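Local coordinates for fibronectin type III domain-containing protein (Simiduia agarivorans, PDB 6P2K) that probably hydrolyses the glucan backbone of xyloglucan, as a family 74 glycoside hydrolase whose catalytic module is built from beta-propeller blades, at residues G319-G324 with T356-S361; W345-W350 with N367-Q372; N686-T691 with L714-F719. All coordinates share one frame; numbering follows the deposited sequence.

Contacts 1 and 2 meet in one propeller blade, contact 1 bringing in the loop that precedes it, whereas contact 3 belongs to a different blade on the opposite side of the chain's centre. Strand 358-363, one half of contact 1, lies between strands 348-351 and 368-373, whose side chains meet across it in contact 2. Their centres are 11 Å apart, and backbone pairing joins Ala360 to Val349 and Tyr359 to Gln372. Contact 3 is centred 38 Å from contact 1 and 43 Å from contact 2. All three lie away from the zinc sites; a glycerol, probably from the crystallisation liquor, lies about 4 Å from the side chain of Phe690 in contact 3.

Contact 1 of 3, residues G319-G324 with T356-S361; sequences GSWDIG and TMYYAS
The phenol of Tyr358 reaches from strand 358-363 into the 319-324 loop and donates its proton to the backbone carbonyl of Asp322, Tyr358 OH to Asp322 O being 2.7 Å. The approach is made in the carbonyl plane, on a lone pair, at a C=O...O angle of 132°. That carbonyl oxygen also lies near the plane of the phenol ring, at its edge, as does the next one along the loop, Ile323 O, 3.0 Å from Tyr358 OH and itself bonded to Tyr375. The hydroxyl is thus held close to two successive carbonyls, with the bond going to Asp322.

Beside this polar end, Trp321 meets the same tyrosine in an offset edge-to-face pair. The edge of its six-membered ring is directed at the phenol face, with the planes at 89° and Trp321 CE3 3.8 Å from Tyr358 CE2. The indole reaches this place because its CG stands between the backbone N and the carbonyl carbon (chi1 46°), a congested rotamer. Trp314 meets both rings, and Trp371 of strand 368-373 touches both as well.

The loop carries its own brace. Gly324 N donates to Asp322 OD1 over 2.9 Å, closing an Asx turn, with the donor well above the carboxylate plane. Tyr393 also bonds to OD1, and Asn373 to OD2, so the side chain of Asp322 is fixed while its carbonyl serves the tyrosine.

Every residue that touches here is buried. The contact ties the loop between strands 304-314 and 336-338, which links two successive propeller sheets, to the third strand of the second sheet. A phenol proton given to a main-chain carbonyl does this without bringing in a charge, and the several partners of the Asp322 carboxylate would probably help to stabilise its ionised form.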
loop_
_atom_site.group_PDB
_atom_site.type_symbol
_atom_site.label_atom_id
_atom_site.label_comp_id
_atom_site.label_asym_id
_atom_site.label_seq_id
_atom_site.Cartn_x
_atom_site.Cartn_y
_atom_site.Cartn_z
ATOM N N GLY B 319 -11.959 -7.978 -29.905
ATOM C CA GLY B 319 -10.570 -8.362 -29.806
ATOM C C GLY B 319 -9.979 -8.956 -31.067
ATOM O O GLY B 319 -8.763 -9.173 -31.115
ATOM N N SER B 320 -10.789 -9.218 -32.090
ATOM C CA SER B 320 -10.293 -9.883 -33.289
ATOM C C SER B 320 -9.678 -8.922 -34.301
ATOM O O SER B 320 -9.169 -9.379 -35.330
ATOM C CB SER B 320 -11.419 -10.683 -33.953
ATOM O OG SER B 320 -12.407 -9.829 -34.496
ATOM N N TRP B 321 -9.715 -7.614 -34.049
ATOM C CA TRP B 321 -9.037 -6.659 -34.914
ATOM C C TRP B 321 -8.528 -5.496 -34.075
ATOM O O TRP B 321 -9.078 -5.189 -33.016
ATOM C CB TRP B 321 -9.946 -6.157 -36.050
ATOM C CG TRP B 321 -11.332 -5.761 -35.637
ATOM C CD1 TRP B 321 -12.385 -6.596 -35.391
ATOM C CD2 TRP B 321 -11.826 -4.429 -35.443
ATOM N NE1 TRP B 321 -13.499 -5.867 -35.046
ATOM C CE2 TRP B 321 -13.183 -4.535 -35.070
ATOM C CE3 TRP B 321 -11.252 -3.159 -35.545
ATOM C CZ2 TRP B 321 -13.974 -3.418 -34.799
ATOM C CZ3 TRP B 321 -12.037 -2.052 -35.277
ATOM C CH2 TRP B 321 -13.383 -2.189 -34.907
ATOM N N ASP B 322 -7.463 -4.861 -34.555
ATOM C CA ASP B 322 -6.824 -3.756 -33.845
ATOM C C ASP B 322 -7.649 -2.490 -34.045
ATOM O O ASP B 322 -7.659 -1.907 -35.134
ATOM C CB ASP B 322 -5.393 -3.565 -34.338
ATOM C CG ASP B 322 -4.704 -2.363 -33.702
ATOM O OD1 ASP B 322 -5.139 -1.919 -32.615
ATOM O OD2 ASP B 322 -3.722 -1.859 -34.296
ATOM N N ILE B 323 -8.335 -2.050 -32.988
ATOM C CA ILE B 323 -9.143 -0.841 -33.083
ATOM C C ILE B 323 -8.297 0.422 -33.093
ATOM O O ILE B 323 -8.824 1.512 -33.355
ATOM C CB ILE B 323 -10.183 -0.818 -31.942
ATOM C CG1 ILE B 323 -11.337 0.128 -32.289
ATOM C CG2 ILE B 323 -9.525 -0.447 -30.613
ATOM C CD1 ILE B 323 -12.618 -0.150 -31.528
ATOM N N GLY B 324 -6.992 0.307 -32.846
ATOM C CA GLY B 324 -6.156 1.493 -32.857
ATOM C C GLY B 324 -6.460 2.401 -31.674
ATOM O O GLY B 324 -7.038 1.988 -30.665
ATOM N N THR B 356 -11.116 6.681 -39.721
ATOM C CA THR B 356 -9.960 5.803 -39.826
ATOM C C THR B 356 -9.893 5.186 -41.220
ATOM O O THR B 356 -10.723 5.460 -42.090
ATOM C CB THR B 356 -10.023 4.711 -38.749
ATOM O OG1 THR B 356 -11.255 3.987 -38.877
ATOM C CG2 THR B 356 -9.961 5.336 -37.361
ATOM N N MET B 357 -8.879 4.347 -41.428
ATOM C CA MET B 357 -8.731 3.570 -42.651
ATOM C C MET B 357 -8.418 2.133 -42.269
ATOM O O MET B 357 -7.505 1.884 -41.475
ATOM C CB MET B 357 -7.626 4.136 -43.556
ATOM C CG MET B 357 -7.829 5.588 -43.966
ATOM S SD MET B 357 -7.154 6.753 -42.766
ATOM C CE MET B 357 -5.398 6.571 -43.070
ATOM N N TYR B 358 -9.173 1.194 -42.833
ATOM C CA TYR B 358 -9.047 -0.215 -42.493
ATOM C C TYR B 358 -9.060 -1.049 -43.761
ATOM O O TYR B 358 -9.806 -0.752 -44.699
ATOM C CB TYR B 358 -10.182 -0.665 -41.564
ATOM C CG TYR B 358 -9.897 -0.435 -40.099
ATOM C CD1 TYR B 358 -10.156 0.792 -39.505
ATOM C CD2 TYR B 358 -9.369 -1.447 -39.308
ATOM C CE1 TYR B 358 -9.895 1.007 -38.161
ATOM C CE2 TYR B 358 -9.107 -1.244 -37.968
ATOM C CZ TYR B 358 -9.372 -0.016 -37.403
ATOM O OH TYR B 358 -9.110 0.190 -36.076
ATOM N N TYR B 359 -8.237 -2.097 -43.783
ATOM C CA TYR B 359 -8.192 -3.027 -44.900
ATOM C C TYR B 359 -8.404 -4.444 -44.394
ATOM O O TYR B 359 -7.836 -4.844 -43.372
ATOM C CB TYR B 359 -6.859 -2.945 -45.655
ATOM C CG TYR B 359 -6.742 -3.962 -46.766
ATOM C CD1 TYR B 359 -7.321 -3.733 -48.007
ATOM C CD2 TYR B 359 -6.060 -5.156 -46.573
ATOM C CE1 TYR B 359 -7.218 -4.660 -49.025
ATOM C CE2 TYR B 359 -5.956 -6.091 -47.583
ATOM C CZ TYR B 359 -6.535 -5.837 -48.805
ATOM O OH TYR B 359 -6.430 -6.764 -49.813
ATOM N N ALA B 360 -9.217 -5.204 -45.119
ATOM C CA ALA B 360 -9.500 -6.592 -44.792
ATOM C C ALA B 360 -8.955 -7.485 -45.894
ATOM O O ALA B 360 -9.241 -7.262 -47.074
ATOM C CB ALA B 360 -11.002 -6.826 -44.625
ATOM N N SER B 361 -8.162 -8.480 -45.515
ATOM C CA SER B 361 -7.794 -9.528 -46.451
ATOM C C SER B 361 -8.809 -10.662 -46.358
ATOM O O SER B 361 -9.494 -10.831 -45.347
ATOM C CB SER B 361 -6.380 -10.045 -46.177
ATOM O OG SER B 361 -6.207 -10.358 -44.806
#

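Contact 2 of 3, residues W345-W350 with N367-Q372; sequences WARGVW and NSYSWQ
Val349 and Arg347 of strand 348-351 and its approach meet Tyr369 and Trp371 of strand 368-373 across the intervening strand 358-363, and the two halves of the meeting differ in kind. The compact half is apolar. Val349 points toward the other segment and splits its two methyls between two rings: CG1 lies 3.9 Å from Trp371 CH2, and CG2 lies 4.0 Å from Tyr369 CE2. This division follows from the valine rotamer, in which CG1 is anti to the backbone N (chi1 172°) and CG2 anti to the carbonyl carbon. The far rim of the indole, not its pyrrole part, does the touching; its NE1 bonds to the carbonyl of Ile313, and the ring stacks on Trp314.

The other half is polar and partly exposed. Arg347 runs out extended from CG to NE, which carries its end up to the tyrosine: Arg347 NH1 donates to Tyr369 OH at 2.8 Å, the N-H...O angle being 158°. The hydroxyl lies near the guanidinium plane, while the guanidinium and phenol planes are turned 51° apart, so this is an in-plane hydrogen bond at the guanidinium edge and not a stack. Glu294 bonds to Tyr369 OH and forms a salt bridge with Arg347 NH2, and Asp271 takes Arg347 NE. The two carboxylates probably balance the guanidinium charge, and the partly exposed position lets water help.

Strand 368-373 enters through a G1 beta bulge, Asn367 and Ser368 both facing Asn363. Side chains from the second and fourth strands meeting over one face of a four-stranded antiparallel sheet, and reaching Glu294 on strand 292-300 of the preceding sheet and Asp271 just past the end of its strand 265-270, mark a beta-propeller blade packed against its neighbour.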
loop_
_atom_site.group_PDB
_atom_site.type_symbol
_atom_site.label_atom_id
_atom_site.label_comp_id
_atom_site.label_asym_id
_atom_site.label_seq_id
_atom_site.Cartn_x
_atom_site.Cartn_y
_atom_site.Cartn_z
ATOM N N TRP B 345 -3.776 -7.201 -57.648
ATOM C CA TRP B 345 -4.440 -7.083 -56.358
ATOM C C TRP B 345 -4.962 -8.438 -55.905
ATOM O O TRP B 345 -5.439 -9.238 -56.713
ATOM C CB TRP B 345 -5.607 -6.098 -56.447
ATOM C CG TRP B 345 -5.235 -4.650 -56.336
ATOM C CD1 TRP B 345 -5.032 -3.776 -57.364
ATOM C CD2 TRP B 345 -5.051 -3.898 -55.129
ATOM N NE1 TRP B 345 -4.721 -2.530 -56.873
ATOM C CE2 TRP B 345 -4.727 -2.578 -55.504
ATOM C CE3 TRP B 345 -5.119 -4.214 -53.767
ATOM C CZ2 TRP B 345 -4.473 -1.574 -54.566
ATOM C CZ3 TRP B 345 -4.868 -3.216 -52.838
ATOM C CH2 TRP B 345 -4.547 -1.914 -53.243
ATOM N N ALA B 346 -4.859 -8.698 -54.606
ATOM C CA ALA B 346 -5.611 -9.793 -54.018
ATOM C C ALA B 346 -7.016 -9.308 -53.665
ATOM O O ALA B 346 -7.315 -8.113 -53.714
ATOM C CB ALA B 346 -4.895 -10.341 -52.784
ATOM N N ARG B 347 -7.893 -10.247 -53.321
ATOM C CA ARG B 347 -9.251 -9.879 -52.942
ATOM C C ARG B 347 -9.259 -9.311 -51.529
ATOM O O ARG B 347 -8.763 -9.944 -50.591
ATOM C CB ARG B 347 -10.197 -11.075 -53.032
ATOM C CG ARG B 347 -11.659 -10.671 -52.884
ATOM C CD ARG B 347 -12.612 -11.853 -52.974
ATOM N NE ARG B 347 -14.004 -11.408 -53.020
ATOM C CZ ARG B 347 -14.808 -11.339 -51.961
ATOM N NH1 ARG B 347 -14.361 -11.691 -50.763
ATOM N NH2 ARG B 347 -16.059 -10.918 -52.099
ATOM N N GLY B 348 -9.822 -8.115 -51.382
ATOM C CA GLY B 348 -9.894 -7.473 -50.086
ATOM C C GLY B 348 -10.951 -6.391 -50.082
ATOM O O GLY B 348 -11.623 -6.144 -51.085
ATOM N N VAL B 349 -11.088 -5.741 -48.927
ATOM C CA VAL B 349 -12.068 -4.680 -48.727
ATOM C C VAL B 349 -11.387 -3.513 -48.026
ATOM O O VAL B 349 -10.690 -3.707 -47.023
ATOM C CB VAL B 349 -13.282 -5.161 -47.906
ATOM C CG1 VAL B 349 -14.188 -3.989 -47.556
ATOM C CG2 VAL B 349 -14.062 -6.231 -48.666
ATOM N N TRP B 350 -11.586 -2.308 -48.556
ATOM C CA TRP B 350 -11.160 -1.073 -47.910
ATOM C C TRP B 350 -12.378 -0.397 -47.293
ATOM O O TRP B 350 -13.393 -0.213 -47.974
ATOM C CB TRP B 350 -10.494 -0.134 -48.919
ATOM C CG TRP B 350 -9.013 -0.307 -49.032
ATOM C CD1 TRP B 350 -8.332 -0.928 -50.043
ATOM C CD2 TRP B 350 -8.024 0.148 -48.102
ATOM N NE1 TRP B 350 -6.982 -0.886 -49.796
ATOM C CE2 TRP B 350 -6.766 -0.231 -48.610
ATOM C CE3 TRP B 350 -8.081 0.836 -46.884
ATOM C CZ2 TRP B 350 -5.575 0.056 -47.945
ATOM C CZ3 TRP B 350 -6.897 1.120 -46.225
ATOM C CH2 TRP B 350 -5.661 0.731 -46.756
ATOM N N ASN B 367 -13.863 -18.029 -46.502
ATOM C CA ASN B 367 -14.781 -16.878 -46.512
ATOM C C ASN B 367 -14.678 -16.066 -45.221
ATOM O O ASN B 367 -15.676 -15.568 -44.690
ATOM C CB ASN B 367 -16.230 -17.289 -46.773
ATOM C CG ASN B 367 -17.070 -16.126 -47.283
ATOM O OD1 ASN B 367 -16.598 -15.317 -48.085
ATOM N ND2 ASN B 367 -18.308 -16.030 -46.816
ATOM N N SER B 368 -13.457 -15.914 -44.726
ATOM C CA SER B 368 -13.182 -15.109 -43.550
ATOM C C SER B 368 -12.403 -13.863 -43.951
ATOM O O SER B 368 -11.636 -13.869 -44.921
ATOM C CB SER B 368 -12.397 -15.906 -42.504
ATOM O OG SER B 368 -11.067 -16.157 -42.928
ATOM N N TYR B 369 -12.620 -12.794 -43.195
ATOM C CA TYR B 369 -11.957 -11.520 -43.411
ATOM C C TYR B 369 -11.081 -11.202 -42.209
ATOM O O TYR B 369 -11.464 -11.455 -41.064
ATOM C CB TYR B 369 -12.979 -10.401 -43.640
ATOM C CG TYR B 369 -13.731 -10.534 -44.943
ATOM C CD1 TYR B 369 -14.881 -11.307 -45.029
ATOM C CD2 TYR B 369 -13.285 -9.895 -46.092
ATOM C CE1 TYR B 369 -15.568 -11.434 -46.221
ATOM C CE2 TYR B 369 -13.966 -10.016 -47.289
ATOM C CZ TYR B 369 -15.107 -10.787 -47.349
ATOM O OH TYR B 369 -15.792 -10.913 -48.536
ATOM N N SER B 370 -9.900 -10.655 -42.478
ATOM C CA SER B 370 -8.929 -10.306 -41.444
ATOM C C SER B 370 -8.684 -8.802 -41.528
ATOM O O SER B 370 -7.996 -8.327 -42.438
ATOM C CB SER B 370 -7.639 -11.102 -41.620
ATOM O OG SER B 370 -6.751 -10.873 -40.541
ATOM N N TRP B 371 -9.245 -8.058 -40.581
ATOM C CA TRP B 371 -9.210 -6.605 -40.638
ATOM C C TRP B 371 -7.895 -6.069 -40.089
ATOM O O TRP B 371 -7.407 -6.522 -39.050
ATOM C CB TRP B 371 -10.397 -6.025 -39.870
ATOM C CG TRP B 371 -11.669 -6.260 -40.613
ATOM C CD1 TRP B 371 -12.537 -7.302 -40.453
ATOM C CD2 TRP B 371 -12.193 -5.460 -41.676
ATOM N NE1 TRP B 371 -13.579 -7.189 -41.342
ATOM C CE2 TRP B 371 -13.392 -6.065 -42.104
ATOM C CE3 TRP B 371 -11.769 -4.283 -42.301
ATOM C CZ2 TRP B 371 -14.171 -5.533 -43.126
ATOM C CZ3 TRP B 371 -12.547 -3.755 -43.316
ATOM C CH2 TRP B 371 -13.732 -4.382 -43.720
ATOM N N GLN B 372 -7.327 -5.095 -40.798
ATOM C CA GLN B 372 -6.010 -4.548 -40.500
ATOM C C GLN B 372 -6.113 -3.043 -40.296
ATOM O O GLN B 372 -6.754 -2.345 -41.089
ATOM C CB GLN B 372 -5.016 -4.863 -41.624
ATOM C CG GLN B 372 -4.902 -6.345 -41.961
ATOM C CD GLN B 372 -4.098 -6.609 -43.230
ATOM O OE1 GLN B 372 -3.252 -5.803 -43.626
ATOM N NE2 GLN B 372 -4.360 -7.748 -43.870
#

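Contact 3 of 3, residues N686-T691 with L714-F719; sequences NRFKFT and LGYGVF
Leu714 opens strand 714-723 by lying along Phe688 of loop 686-691: its CB is 3.9 Å from Phe688 CD1, and its carbonyl oxygen meets the edge of that ring, near its plane, with Leu714 O 3.5 Å from Phe688 CE1. Two residues on, Tyr716 turns its side chain toward the loop. Tyr716 CB rests 3.6 Å from Phe688 CZ, while the phenol ring offers one face to Phe690, whose CZ approaches Tyr716 CD2 to 3.8 Å. The planes of Phe690 and Tyr716 are inclined at 44°, and Phe688 CE2 stands over the centre of the Phe690 ring, so the three rings form one aromatic cluster. Tyr716 is drawn out with CG anti to its own N (chi1 -166°), letting its OH bond to the carbonyl of Arg673. Putting an alanine at Phe688 would probably open a gap between the loop and strand 714-723, beside Leu714 and Tyr716, and leave one face of Phe690 without its cover.

Farther on, the ring edge of Phe719 meets Tyr716 CD1 within the strand. Phe690 itself is the centre of an inverse gamma turn and packs on Met670 of helix 666-672. Loop and helix residues thus pack with the third strand of a four-stranded antiparallel sheet, a blade of the propeller fold.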
loop_
_atom_site.group_PDB
_atom_site.type_symbol
_atom_site.label_atom_id
_atom_site.label_comp_id
_atom_site.label_asym_id
_atom_site.label_seq_id
_atom_site.Cartn_x
_atom_site.Cartn_y
_atom_site.Cartn_z
ATOM N N ASN B 686 -10.249 36.021 -54.579
ATOM C CA ASN B 686 -11.188 37.129 -54.451
ATOM C C ASN B 686 -12.151 36.947 -53.286
ATOM O O ASN B 686 -12.787 37.921 -52.870
ATOM C CB ASN B 686 -11.971 37.289 -55.751
ATOM C CG ASN B 686 -12.494 35.971 -56.269
ATOM O OD1 ASN B 686 -11.782 35.239 -56.958
ATOM N ND2 ASN B 686 -13.735 35.652 -55.931
ATOM N N ARG B 687 -12.279 35.729 -52.755
ATOM C CA ARG B 687 -13.110 35.487 -51.583
ATOM C C ARG B 687 -12.330 35.489 -50.277
ATOM O O ARG B 687 -12.947 35.571 -49.209
ATOM C CB ARG B 687 -13.835 34.140 -51.697
ATOM C CG ARG B 687 -14.184 33.695 -53.100
ATOM C CD ARG B 687 -15.238 32.607 -53.031
ATOM N NE ARG B 687 -15.611 32.098 -54.345
ATOM C CZ ARG B 687 -16.852 31.771 -54.688
ATOM N NH1 ARG B 687 -17.841 31.910 -53.813
ATOM N NH2 ARG B 687 -17.108 31.313 -55.905
ATOM N N PHE B 688 -11.004 35.395 -50.334
ATOM C CA PHE B 688 -10.214 35.209 -49.126
ATOM C C PHE B 688 -10.296 36.434 -48.227
ATOM O O PHE B 688 -10.077 37.562 -48.673
ATOM C CB PHE B 688 -8.756 34.921 -49.475
ATOM C CG PHE B 688 -7.877 34.731 -48.269
ATOM C CD1 PHE B 688 -7.900 33.542 -47.561
ATOM C CD2 PHE B 688 -7.035 35.744 -47.839
ATOM C CE1 PHE B 688 -7.095 33.364 -46.447
ATOM C CE2 PHE B 688 -6.231 35.574 -46.729
ATOM C CZ PHE B 688 -6.260 34.382 -46.033
ATOM N N LYS B 689 -10.606 36.203 -46.955
ATOM C CA LYS B 689 -10.592 37.236 -45.932
ATOM C C LYS B 689 -9.405 37.002 -45.009
ATOM O O LYS B 689 -9.119 35.863 -44.626
ATOM C CB LYS B 689 -11.900 37.240 -45.135
ATOM C CG LYS B 689 -13.146 37.304 -46.015
ATOM C CD LYS B 689 -14.422 37.339 -45.188
ATOM C CE LYS B 689 -14.638 36.035 -44.433
ATOM N NZ LYS B 689 -14.969 34.910 -45.353
ATOM N N PHE B 690 -8.703 38.082 -44.665
ATOM C CA PHE B 690 -7.511 37.987 -43.824
ATOM C C PHE B 690 -7.945 37.924 -42.364
ATOM O O PHE B 690 -7.874 38.898 -41.610
ATOM C CB PHE B 690 -6.569 39.153 -44.087
ATOM C CG PHE B 690 -5.688 38.956 -45.286
ATOM C CD1 PHE B 690 -6.137 39.288 -46.553
ATOM C CD2 PHE B 690 -4.417 38.426 -45.147
ATOM C CE1 PHE B 690 -5.332 39.104 -47.663
ATOM C CE2 PHE B 690 -3.604 38.239 -46.252
ATOM C CZ PHE B 690 -4.063 38.577 -47.511
ATOM N N THR B 691 -8.413 36.739 -41.967
ATOM C CA THR B 691 -8.755 36.472 -40.576
ATOM C C THR B 691 -7.870 35.355 -40.037
ATOM O O THR B 691 -6.809 35.067 -40.602
ATOM C CB THR B 691 -10.231 36.085 -40.435
ATOM O OG1 THR B 691 -10.519 34.965 -41.282
ATOM C CG2 THR B 691 -11.125 37.242 -40.832
ATOM N N LEU B 714 -8.778 28.088 -46.284
ATOM C CA LEU B 714 -7.634 28.627 -47.001
ATOM C C LEU B 714 -6.672 29.259 -46.006
ATOM O O LEU B 714 -7.067 30.123 -45.215
ATOM C CB LEU B 714 -8.076 29.653 -48.044
ATOM C CG LEU B 714 -8.987 29.097 -49.140
ATOM C CD1 LEU B 714 -9.591 30.220 -49.967
ATOM C CD2 LEU B 714 -8.213 28.131 -50.026
ATOM N N GLY B 715 -5.420 28.815 -46.038
ATOM C CA GLY B 715 -4.388 29.405 -45.210
ATOM C C GLY B 715 -3.414 30.217 -46.035
ATOM O O GLY B 715 -2.775 29.682 -46.948
ATOM N N TYR B 716 -3.298 31.513 -45.740
ATOM C CA TYR B 716 -2.387 32.350 -46.513
ATOM C C TYR B 716 -0.935 32.034 -46.177
ATOM O O TYR B 716 -0.105 31.854 -47.074
ATOM C CB TYR B 716 -2.678 33.833 -46.275
ATOM C CG TYR B 716 -2.000 34.701 -47.306
ATOM C CD1 TYR B 716 -0.664 35.058 -47.174
ATOM C CD2 TYR B 716 -2.684 35.131 -48.435
ATOM C CE1 TYR B 716 -0.032 35.830 -48.131
ATOM C CE2 TYR B 716 -2.061 35.908 -49.395
ATOM C CZ TYR B 716 -0.735 36.253 -49.238
ATOM O OH TYR B 716 -0.109 37.024 -50.190
ATOM N N GLY B 717 -0.610 31.975 -44.889
ATOM C CA GLY B 717 0.758 31.721 -44.487
ATOM C C GLY B 717 1.012 31.942 -43.012
ATOM O O GLY B 717 0.201 32.558 -42.313
ATOM N N VAL B 718 2.141 31.430 -42.530
ATOM C CA VAL B 718 2.575 31.590 -41.146
ATOM C C VAL B 718 3.722 32.587 -41.135
ATOM O O VAL B 718 4.652 32.479 -41.944
ATOM C CB VAL B 718 3.005 30.247 -40.532
ATOM C CG1 VAL B 718 3.262 30.399 -39.034
ATOM C CG2 VAL B 718 1.949 29.186 -40.804
ATOM N N PHE B 719 3.657 33.558 -40.229
ATOM C CA PHE B 719 4.618 34.652 -40.204
ATOM C C PHE B 719 5.247 34.778 -38.826
ATOM O O PHE B 719 4.556 34.723 -37.805
ATOM C CB PHE B 719 3.956 35.971 -40.611
ATOM C CG PHE B 719 3.335 35.928 -41.976
ATOM C CD1 PHE B 719 2.020 35.509 -42.143
ATOM C CD2 PHE B 719 4.073 36.278 -43.099
ATOM C CE1 PHE B 719 1.450 35.456 -43.401
ATOM C CE2 PHE B 719 3.510 36.231 -44.360
ATOM C CZ PHE B 719 2.196 35.820 -44.513
#